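Long-range contact in isomaltodextranase (Arthrobacter globiformis, PDB 5AWO), which hydrolyses alpha-1,6-glucosidic linkages in polysaccharides, releasing successive isomaltose units from the non-reducing ends of the chains: residues A[325-330]-A[457-462]. Sequence-based numbering, arbitrary orientation.
Sequences SDEERK and PHASAI
Glu327 and Glu328, in the first turn of helix 326-339, lie beside Ala459 and His458, which lead into strand 460-466; the CA atoms of Glu327 and Ala459 are 5.3 Å apart. The contact joins the TIM barrel of this GH27 enzyme to its C-terminal beta sandwich, away from the catalytic aspartates. The main link is a His-carboxylate hydrogen bond. His458 ND1 donates to Glu328 OE2 at 2.7 Å, with an N-H...O angle of 155°. The oxygen lies in the ring plane, at the ring edge, and is met on its anti side, tilted out of the carboxylate plane. The Glu328 chain runs extended beyond CG (chi2 -176°), which carries the carboxylate alongside the imidazole. Its other oxygen, OE1, accepts from Ala324 N, and His458 NE2 bonds to Asp414, so both groups are held at two points. Trp275 stacks on the imidazole. An alanine in place of Glu328 would probably leave His458 ND1 without its acceptor and the ring less firmly fixed. Ser325 caps the helix: its OG accepts from Glu328 N. The bent Glu327 chain puts OE1 4.0 Å from Ala459 CB, and its OE2 forms a salt bridge with Lys330 NZ at 3.0 Å. Ser460 OG bonds to Thr331, one residue further along the helix. One water bridges the segments, donating to Glu327 O and to Glu327 OE1 (2.7 Å) and accepting from Ser460 N at 3.0 Å.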
ATOM      1  N   SER A 325      11.483  -8.557 -23.021  1.00 13.39           N
ATOM      2  CA  SER A 325      12.779  -9.084 -22.659  1.00 14.88           C
ATOM      3  C   SER A 325      12.828  -9.420 -21.191  1.00 13.79           C
ATOM      4  O   SER A 325      12.008  -8.927 -20.373  1.00 14.15           O
ATOM      5  CB  SER A 325      13.868  -8.055 -22.962  1.00 14.40           C
ATOM      6  OG  SER A 325      13.743  -6.971 -22.029  1.00 16.34           O
ATOM      7  N   ASP A 326      13.828 -10.207 -20.819  1.00 13.86           N
ATOM      8  CA  ASP A 326      14.083 -10.519 -19.434  1.00 14.39           C
ATOM      9  C   ASP A 326      14.508  -9.311 -18.631  1.00 14.34           C
ATOM     10  O   ASP A 326      14.144  -9.240 -17.460  1.00 14.48           O
ATOM     11  CB  ASP A 326      15.140 -11.610 -19.295  1.00 15.04           C
ATOM     12  CG  ASP A 326      14.684 -12.955 -19.825  1.00 15.78           C
ATOM     13  OD1 ASP A 326      13.475 -13.200 -20.009  1.00 15.99           O
ATOM     14  OD2 ASP A 326      15.562 -13.812 -20.130  1.00 16.59           O
ATOM     15  N   GLU A 327      15.214  -8.357 -19.233  1.00 15.29           N
ATOM     16  CA  GLU A 327      15.507  -7.129 -18.510  1.00 15.28           C
ATOM     17  C   GLU A 327      14.237  -6.376 -18.143  1.00 13.95           C
ATOM     18  O   GLU A 327      14.136  -5.838 -17.040  1.00 14.89           O
ATOM     19  CB  GLU A 327      16.497  -6.227 -19.249  1.00 17.73           C
ATOM     20  CG  GLU A 327      17.911  -6.802 -19.397  1.00 20.45           C
ATOM     21  CD  GLU A 327      18.630  -7.143 -18.089  1.00 23.15           C
ATOM     22  OE1 GLU A 327      18.418  -6.513 -17.009  1.00 20.90           O
ATOM     23  OE2 GLU A 327      19.452  -8.095 -18.105  1.00 28.08           O
ATOM     24  N   GLU A 328      13.266  -6.289 -19.038  1.00 13.59           N
ATOM     25  CA  GLU A 328      12.006  -5.655 -18.693  1.00 13.02           C
ATOM     26  C   GLU A 328      11.270  -6.410 -17.572  1.00 12.79           C
ATOM     27  O   GLU A 328      10.681  -5.803 -16.690  1.00 12.63           O
ATOM     28  CB  GLU A 328      11.089  -5.571 -19.919  1.00 13.18           C
ATOM     29  CG  GLU A 328      11.535  -4.548 -20.963  1.00 13.37           C
ATOM     30  CD  GLU A 328      10.574  -4.379 -22.135  1.00 13.56           C
ATOM     31  OE1 GLU A 328       9.592  -5.157 -22.194  1.00 14.12           O
ATOM     32  OE2 GLU A 328      10.765  -3.418 -22.934  1.00 14.69           O
ATOM     33  N   ARG A 329      11.297  -7.739 -17.618  1.00 12.95           N
ATOM     34  CA  ARG A 329      10.646  -8.539 -16.581  1.00 12.99           C
ATOM     35  C   ARG A 329      11.278  -8.252 -15.227  1.00 12.68           C
ATOM     36  O   ARG A 329      10.558  -8.075 -14.229  1.00 13.08           O
ATOM     37  CB  ARG A 329      10.716 -10.027 -16.896  1.00 13.80           C
ATOM     38  CG  ARG A 329       9.802 -10.465 -18.009  1.00 14.72           C
ATOM     39  CD  ARG A 329       9.998 -11.946 -18.377  1.00 14.65           C
ATOM     40  NE  ARG A 329      10.770 -12.125 -19.601  1.00 15.40           N
ATOM     41  CZ  ARG A 329      10.314 -11.876 -20.823  1.00 15.62           C
ATOM     42  NH1 ARG A 329      11.106 -12.052 -21.888  1.00 16.06           N
ATOM     43  NH2 ARG A 329       9.079 -11.425 -21.020  1.00 15.89           N
ATOM     44  N   LYS A 330      12.599  -8.175 -15.154  1.00 13.45           N
ATOM     45  CA  LYS A 330      13.244  -7.848 -13.893  1.00 13.78           C
ATOM     46  C   LYS A 330      12.851  -6.442 -13.425  1.00 13.63           C
ATOM     47  O   LYS A 330      12.608  -6.213 -12.231  1.00 13.19           O
ATOM     48  CB  LYS A 330      14.768  -7.962 -13.990  1.00 15.55           C
ATOM     49  CG  LYS A 330      15.264  -9.408 -14.041  1.00 17.36           C
ATOM     50  CD  LYS A 330      16.775  -9.549 -14.169  1.00 20.65           C
ATOM     51  CE  LYS A 330      17.322  -9.035 -15.470  1.00 22.88           C
ATOM     52  NZ  LYS A 330      18.781  -9.347 -15.518  1.00 24.54           N
ATOM     53  N   PRO A 457      18.663   0.475 -21.714  1.00 13.65           N
ATOM     54  CA  PRO A 457      17.268   0.888 -21.802  1.00 13.79           C
ATOM     55  C   PRO A 457      16.315  -0.140 -21.202  1.00 12.85           C
ATOM     56  O   PRO A 457      16.388  -1.324 -21.517  1.00 13.89           O
ATOM     57  CB  PRO A 457      17.036   1.035 -23.310  1.00 14.86           C
ATOM     58  CG  PRO A 457      18.373   1.190 -23.909  1.00 15.74           C
ATOM     59  CD  PRO A 457      19.375   0.547 -23.010  1.00 14.06           C
ATOM     60  N   HIS A 458      15.438   0.339 -20.326  1.00 12.34           N
ATOM     61  CA  HIS A 458      14.411  -0.455 -19.614  1.00 12.12           C
ATOM     62  C   HIS A 458      15.005  -1.375 -18.547  1.00 12.84           C
ATOM     63  O   HIS A 458      14.232  -2.127 -17.939  1.00 13.32           O
ATOM     64  CB  HIS A 458      13.560  -1.295 -20.570  1.00 12.25           C
ATOM     65  CG  HIS A 458      12.767  -0.481 -21.540  1.00 11.78           C
ATOM     66  ND1 HIS A 458      11.861  -1.061 -22.406  1.00 11.51           N
ATOM     67  CD2 HIS A 458      12.735   0.847 -21.801  1.00 12.35           C
ATOM     68  CE1 HIS A 458      11.297  -0.129 -23.137  1.00 12.08           C
ATOM     69  NE2 HIS A 458      11.795   1.038 -22.784  1.00 12.62           N
ATOM     70  N   ALA A 459      16.314  -1.327 -18.289  1.00 12.34           N
ATOM     71  CA  ALA A 459      16.919  -2.194 -17.279  1.00 12.33           C
ATOM     72  C   ALA A 459      16.933  -1.512 -15.915  1.00 12.73           C
ATOM     73  O   ALA A 459      16.760  -0.291 -15.823  1.00 13.45           O
ATOM     74  CB  ALA A 459      18.343  -2.529 -17.674  1.00 12.81           C
ATOM     75  N   SER A 460      17.213  -2.312 -14.892  1.00 12.32           N
ATOM     76  CA  SER A 460      17.232  -1.820 -13.540  1.00 12.55           C
ATOM     77  C   SER A 460      18.215  -2.644 -12.706  1.00 13.27           C
ATOM     78  O   SER A 460      18.734  -3.669 -13.176  1.00 13.98           O
ATOM     79  CB  SER A 460      15.829  -1.875 -12.940  1.00 12.35           C
ATOM     80  OG  SER A 460      15.319  -3.189 -12.963  1.00 12.84           O
ATOM     81  N   ALA A 461      18.450  -2.180 -11.485  1.00 13.51           N
ATOM     82  CA  ALA A 461      19.272  -2.886 -10.530  1.00 14.05           C
ATOM     83  C   ALA A 461      18.684  -2.674  -9.145  1.00 13.57           C
ATOM     84  O   ALA A 461      18.107  -1.617  -8.878  1.00 13.85           O
ATOM     85  CB  ALA A 461      20.689  -2.386 -10.563  1.00 15.14           C
ATOM     86  N   ILE A 462      18.800  -3.685  -8.289  1.00 13.78           N
ATOM     87  CA  ILE A 462      18.307  -3.574  -6.926  1.00 13.89           C
ATOM     88  C   ILE A 462      19.338  -4.166  -5.977  1.00 14.06           C
ATOM     89  O   ILE A 462      19.972  -5.208  -6.250  1.00 14.24           O
ATOM     90  CB  ILE A 462      16.891  -4.202  -6.775  1.00 14.45           C
ATOM     91  CG1 ILE A 462      16.186  -3.770  -5.507  1.00 14.51           C
ATOM     92  CG2 ILE A 462      16.914  -5.702  -6.925  1.00 14.45           C
ATOM     93  CD1 ILE A 462      14.708  -4.104  -5.462  1.00 15.40           C
TER
HETATM   94  O   HOH W   1      16.594  -5.109 -15.608  1.00 14.64           O